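Local atomic coordinates of cupin type-2 domain-containing protein (Ralstonia eutropha, PDB entry 2OPK), a protein that is of unproven function but belongs to the cupin superfamily and may be a mannose-6-phosphate isomerase. Residues A64-V76 with L83-W95. Sequence-based numbering, arbitrary orientation. Where two conformers were deposited one is given.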
loop_
_atom_site.group_PDB
_atom_site.type_symbol
_atom_site.label_atom_id
_atom_site.label_comp_id
_atom_site.label_asym_id
_atom_site.label_seq_id
_atom_site.Cartn_x
_atom_site.Cartn_y
_atom_site.Cartn_z
ATOM N N ALA B 64 -6.044 -9.692 -11.020
ATOM C CA ALA B 64 -7.467 -9.669 -10.731
ATOM C C ALA B 64 -8.260 -8.815 -11.713
ATOM O O ALA B 64 -7.715 -8.139 -12.586
ATOM C CB ALA B 64 -7.687 -9.116 -9.260
ATOM N N GLY B 65 -9.566 -8.878 -11.540
ATOM C CA GLY B 65 -10.504 -7.985 -12.167
ATOM C C GLY B 65 -11.475 -7.549 -11.088
ATOM O O GLY B 65 -11.846 -8.351 -10.243
ATOM N N ILE B 66 -11.817 -6.263 -11.094
ATOM C CA ILE B 66 -12.786 -5.674 -10.204
ATOM C C ILE B 66 -13.777 -4.866 -11.010
ATOM O O ILE B 66 -13.380 -4.104 -11.876
ATOM C CB ILE B 66 -12.138 -4.720 -9.191
ATOM C CG1 ILE B 66 -11.344 -5.518 -8.162
ATOM C CG2 ILE B 66 -13.210 -3.865 -8.465
ATOM C CD1 ILE B 66 -10.932 -4.743 -6.930
ATOM N N GLU B 67 -15.048 -4.999 -10.675
ATOM C CA GLU B 67 -16.113 -4.205 -11.261
ATOM C C GLU B 67 -16.738 -3.223 -10.259
ATOM O O GLU B 67 -17.196 -3.628 -9.179
ATOM C CB GLU B 67 -17.230 -5.121 -11.753
ATOM C CG GLU B 67 -18.250 -4.385 -12.604
ATOM C CD GLU B 67 -19.325 -5.305 -13.163
ATOM O OE1 GLU B 67 -19.121 -6.542 -13.230
ATOM O OE2 GLU B 67 -20.390 -4.766 -13.524
ATOM N N CYS B 68 -16.777 -1.949 -10.629
ATOM C CA CYS B 68 -17.484 -0.945 -9.854
ATOM C C CYS B 68 -18.826 -0.756 -10.509
ATOM O O CYS B 68 -18.914 -0.730 -11.728
ATOM C CB CYS B 68 -16.743 0.367 -9.859
ATOM S SG CYS B 68 -15.239 0.295 -8.975
ATOM N N GLU B 69 -19.876 -0.647 -9.709
ATOM C CA GLU B 69 -21.235 -0.498 -10.240
ATOM C C GLU B 69 -21.331 0.758 -11.097
ATOM O O GLU B 69 -20.739 1.799 -10.775
ATOM C CB GLU B 69 -22.244 -0.420 -9.102
ATOM C CG GLU B 69 -23.658 -0.747 -9.536
ATOM C CD GLU B 69 -24.559 -1.007 -8.345
ATOM O OE1 GLU B 69 -24.619 -0.107 -7.469
ATOM O OE2 GLU B 69 -25.175 -2.105 -8.296
ATOM N N GLY B 70 -22.054 0.655 -12.204
ATOM C CA GLY B 70 -22.113 1.762 -13.178
ATOM C C GLY B 70 -21.029 1.712 -14.264
ATOM O O GLY B 70 -21.117 2.433 -15.264
ATOM N N ASP B 71 -19.998 0.886 -14.068
ATOM C CA ASP B 71 -18.984 0.682 -15.098
ATOM C C ASP B 71 -19.530 -0.281 -16.129
ATOM O O ASP B 71 -20.362 -1.136 -15.822
ATOM C CB ASP B 71 -17.677 0.126 -14.515
ATOM C CG ASP B 71 -16.860 1.190 -13.788
ATOM O OD1 ASP B 71 -17.394 2.288 -13.510
ATOM O OD2 ASP B 71 -15.673 0.934 -13.491
ATOM N N THR B 72 -19.042 -0.147 -17.351
ATOM C CA THR B 72 -19.479 -1.038 -18.421
ATOM C C THR B 72 -18.954 -2.476 -18.278
ATOM O O THR B 72 -19.606 -3.421 -18.727
ATOM C CB THR B 72 -19.153 -0.471 -19.841
ATOM O OG1 THR B 72 -19.356 -1.505 -20.812
ATOM C CG2 THR B 72 -17.704 0.065 -19.964
ATOM N N ALA B 73 -17.796 -2.646 -17.644
ATOM C CA ALA B 73 -17.175 -3.960 -17.506
ATOM C C ALA B 73 -16.223 -3.967 -16.335
ATOM O O ALA B 73 -15.886 -2.884 -15.807
ATOM C CB ALA B 73 -16.405 -4.278 -18.768
ATOM N N PRO B 74 -15.796 -5.169 -15.897
ATOM C CA PRO B 74 -14.703 -5.202 -14.936
ATOM C C PRO B 74 -13.402 -4.606 -15.507
ATOM O O PRO B 74 -13.202 -4.581 -16.738
ATOM C CB PRO B 74 -14.523 -6.704 -14.633
ATOM C CG PRO B 74 -15.807 -7.363 -15.064
ATOM C CD PRO B 74 -16.305 -6.517 -16.203
ATOM N N ARG B 75 -12.544 -4.144 -14.606
ATOM C CA ARG B 75 -11.236 -3.553 -14.923
ATOM C C ARG B 75 -10.121 -4.568 -14.591
ATOM O O ARG B 75 -10.072 -5.111 -13.495
ATOM C CB ARG B 75 -11.000 -2.322 -14.035
ATOM C CG ARG B 75 -11.149 -0.950 -14.631
ATOM C CD ARG B 75 -9.771 -0.244 -14.658
ATOM N NE ARG B 75 -9.799 1.046 -15.355
ATOM N N VAL B 76 -9.213 -4.768 -15.525
ATOM C CA VAL B 76 -7.995 -5.547 -15.282
ATOM C C VAL B 76 -7.092 -4.850 -14.245
ATOM O O VAL B 76 -6.900 -3.626 -14.270
ATOM C CB VAL B 76 -7.181 -5.753 -16.615
ATOM C CG1 VAL B 76 -5.764 -6.293 -16.346
ATOM C CG2 VAL B 76 -7.968 -6.693 -17.563
ATOM N N LEU B 83 -7.126 1.023 -6.843
ATOM C CA LEU B 83 -8.461 1.550 -7.024
ATOM C C LEU B 83 -8.944 2.216 -5.751
ATOM O O LEU B 83 -8.830 1.646 -4.673
ATOM C CB LEU B 83 -9.407 0.412 -7.398
ATOM C CG LEU B 83 -10.920 0.679 -7.453
ATOM C CD1 LEU B 83 -11.271 1.606 -8.605
ATOM C CD2 LEU B 83 -11.649 -0.655 -7.584
ATOM N N HIS B 84 -9.486 3.421 -5.881
ATOM C CA HIS B 84 -10.124 4.072 -4.757
ATOM C C HIS B 84 -11.638 3.879 -4.922
ATOM O O HIS B 84 -12.206 4.269 -5.935
ATOM C CB HIS B 84 -9.758 5.545 -4.669
ATOM C CG HIS B 84 -10.602 6.310 -3.696
ATOM N ND1 HIS B 84 -11.235 7.490 -4.020
ATOM C CD2 HIS B 84 -10.947 6.038 -2.414
ATOM C CE1 HIS B 84 -11.920 7.916 -2.972
ATOM N NE2 HIS B 84 -11.777 7.042 -1.989
ATOM N N VAL B 85 -12.258 3.248 -3.938
ATOM C CA VAL B 85 -13.697 3.010 -3.901
ATOM C C VAL B 85 -14.311 3.888 -2.801
ATOM O O VAL B 85 -14.239 3.523 -1.620
ATOM C CB VAL B 85 -14.008 1.529 -3.597
ATOM C CG1 VAL B 85 -15.505 1.300 -3.494
ATOM C CG2 VAL B 85 -13.422 0.636 -4.686
ATOM N N PRO B 86 -14.944 5.020 -3.178
ATOM C CA PRO B 86 -15.585 5.903 -2.191
ATOM C C PRO B 86 -16.685 5.189 -1.416
ATOM O O PRO B 86 -17.235 4.190 -1.908
ATOM C CB PRO B 86 -16.195 7.008 -3.048
ATOM C CG PRO B 86 -15.442 6.966 -4.328
ATOM C CD PRO B 86 -15.138 5.541 -4.548
ATOM N N ALA B 87 -16.997 5.690 -0.219
ATOM C CA ALA B 87 -18.043 5.081 0.614
ATOM C C ALA B 87 -19.339 5.033 -0.165
ATOM O O ALA B 87 -19.688 5.972 -0.876
ATOM C CB ALA B 87 -18.228 5.834 1.878
ATOM N N HIS B 88 -20.001 3.897 -0.061
ATOM C CA HIS B 88 -21.265 3.603 -0.714
ATOM C C HIS B 88 -21.225 3.307 -2.204
ATOM O O HIS B 88 -22.267 2.987 -2.771
ATOM C CB HIS B 88 -22.357 4.587 -0.298
ATOM C CG HIS B 88 -22.546 4.617 1.183
ATOM N ND1 HIS B 88 -22.894 3.489 1.902
ATOM C CD2 HIS B 88 -22.348 5.601 2.091
ATOM C CE1 HIS B 88 -22.932 3.791 3.184
ATOM N NE2 HIS B 88 -22.614 5.070 3.325
ATOM N N CYS B 89 -20.051 3.416 -2.844
ATOM C CA CYS B 89 -19.881 2.975 -4.236
ATOM C C CYS B 89 -19.704 1.494 -4.145
ATOM O O CYS B 89 -18.868 1.037 -3.394
ATOM C CB CYS B 89 -18.640 3.550 -4.911
ATOM S SG CYS B 89 -18.229 2.699 -6.484
ATOM N N ARG B 90 -20.501 0.745 -4.896
ATOM C CA ARG B 90 -20.511 -0.698 -4.798
ATOM C C ARG B 90 -19.541 -1.316 -5.777
ATOM O O ARG B 90 -19.340 -0.786 -6.873
ATOM C CB ARG B 90 -21.930 -1.255 -4.993
ATOM C CG ARG B 90 -22.975 -0.654 -4.020
ATOM C CD ARG B 90 -24.113 -1.633 -3.704
ATOM N NE ARG B 90 -24.849 -2.136 -4.877
ATOM C CZ ARG B 90 -25.675 -3.196 -4.867
ATOM N NH1 ARG B 90 -25.873 -3.907 -3.760
ATOM N NH2 ARG B 90 -26.294 -3.587 -5.983
ATOM N N HIS B 91 -18.916 -2.416 -5.355
ATOM C CA HIS B 91 -17.951 -3.081 -6.200
ATOM C C HIS B 91 -17.888 -4.587 -5.883
ATOM O O HIS B 91 -18.411 -5.073 -4.878
ATOM C CB HIS B 91 -16.578 -2.364 -6.124
ATOM C CG HIS B 91 -15.752 -2.722 -4.918
ATOM N ND1 HIS B 91 -16.028 -2.260 -3.648
ATOM C CD2 HIS B 91 -14.637 -3.477 -4.804
ATOM C CE1 HIS B 91 -15.137 -2.740 -2.803
ATOM N NE2 HIS B 91 -14.284 -3.488 -3.478
ATOM N N ARG B 92 -17.312 -5.327 -6.805
ATOM C CA ARG B 92 -17.165 -6.751 -6.650
ATOM C C ARG B 92 -15.884 -7.196 -7.321
ATOM O O ARG B 92 -15.370 -6.494 -8.178
ATOM C CB ARG B 92 -18.368 -7.497 -7.250
ATOM C CG ARG B 92 -18.654 -7.199 -8.735
ATOM C CD ARG B 92 -19.875 -7.988 -9.230
ATOM N NE ARG B 92 -19.524 -9.355 -9.628
ATOM C CZ ARG B 92 -19.646 -10.451 -8.877
ATOM N NH1 ARG B 92 -20.205 -10.433 -7.670
ATOM N NH2 ARG B 92 -19.241 -11.609 -9.390
ATOM N N VAL B 93 -15.384 -8.364 -6.899
ATOM C CA VAL B 93 -14.232 -8.987 -7.498
ATOM C C VAL B 93 -14.753 -9.927 -8.581
ATOM O O VAL B 93 -15.440 -10.905 -8.288
ATOM C CB VAL B 93 -13.385 -9.733 -6.436
ATOM C CG1 VAL B 93 -12.222 -10.435 -7.094
ATOM C CG2 VAL B 93 -12.893 -8.737 -5.405
ATOM N N ALA B 94 -14.462 -9.587 -9.842
ATOM C CA ALA B 94 -14.899 -10.388 -10.971
ATOM C C ALA B 94 -14.057 -11.687 -11.089
ATOM O O ALA B 94 -14.583 -12.742 -11.430
ATOM C CB ALA B 94 -14.823 -9.566 -12.228
ATOM N N TRP B 95 -12.756 -11.610 -10.787
ATOM C CA TRP B 95 -11.893 -12.803 -10.783
ATOM C C TRP B 95 -10.579 -12.488 -10.086
ATOM O O TRP B 95 -10.229 -11.325 -9.932
ATOM C CB TRP B 95 -11.575 -13.312 -12.214
ATOM C CG TRP B 95 -10.592 -12.435 -12.985
ATOM C CD1 TRP B 95 -9.231 -12.543 -12.988
ATOM C CD2 TRP B 95 -10.905 -11.314 -13.834
ATOM N NE1 TRP B 95 -8.666 -11.551 -13.766
ATOM C CE2 TRP B 95 -9.668 -10.784 -14.300
ATOM C CE3 TRP B 95 -12.103 -10.708 -14.253
ATOM C CZ2 TRP B 95 -9.602 -9.694 -15.150
ATOM C CZ3 TRP B 95 -12.033 -9.623 -15.099
ATOM C CH2 TRP B 95 -10.796 -9.127 -15.543
HETATM O O HOH W 1 -18.122 -8.849 -11.971
HETATM O O HOH W 2 -22.744 1.936 -6.594
#
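The indole of Trp95 lies flat over the Ala64-Gly65 peptide and Gly65 CA. Gly65 CA sits 3.4 Å from the centroid of the Trp95 six-membered ring, 5° off the ring normal, a CH-pi contact. Trp95 CG stands between its own backbone N and carbonyl carbon (chi1 73°), which folds the ring back over the neighbouring strand. Val76 CG2 meets the ring at its edge, and Pro74 CB comes to Trp95 CZ3 at a slant. At this point the strand carries a classic beta bulge, with two residues, Ala94 and Trp95, set against the single Gly65. Gly65 O takes a bond from Ala94 N (2.9 Å), with the donor well above the carbonyl plane, and a weak one from Trp95 N.

Strands 64-68 and 91-95 are antiparallel neighbours in the smaller sheet of the cupin beta-barrel. On the sheet face bearing Ile66 and Cys68, Leu83 arrives from the other sheet. Its CD2 touches Ile66 CG2 at 3.7 Å and Cys68 SG at 4.0 Å. Ile66 CG2 also meets the edge of the His91 ring.

On the opposite face, water 1 links Glu67 OE1 to Arg92 NE, without a direct salt bridge. Arg92 NH1 is hydrogen-bonded to the backbone oxygens of Phe47 and Pro44, NH2 to that of Ser43.

Glu69 and Arg90 run side by side. Arg90 NH2 meets the syn side of Glu69 OE2 at 3.0 Å in a salt bridge, the carboxylate and guanidinium planes turned 43° apart. Water 2 joins Glu69 OE1 to Arg90 N.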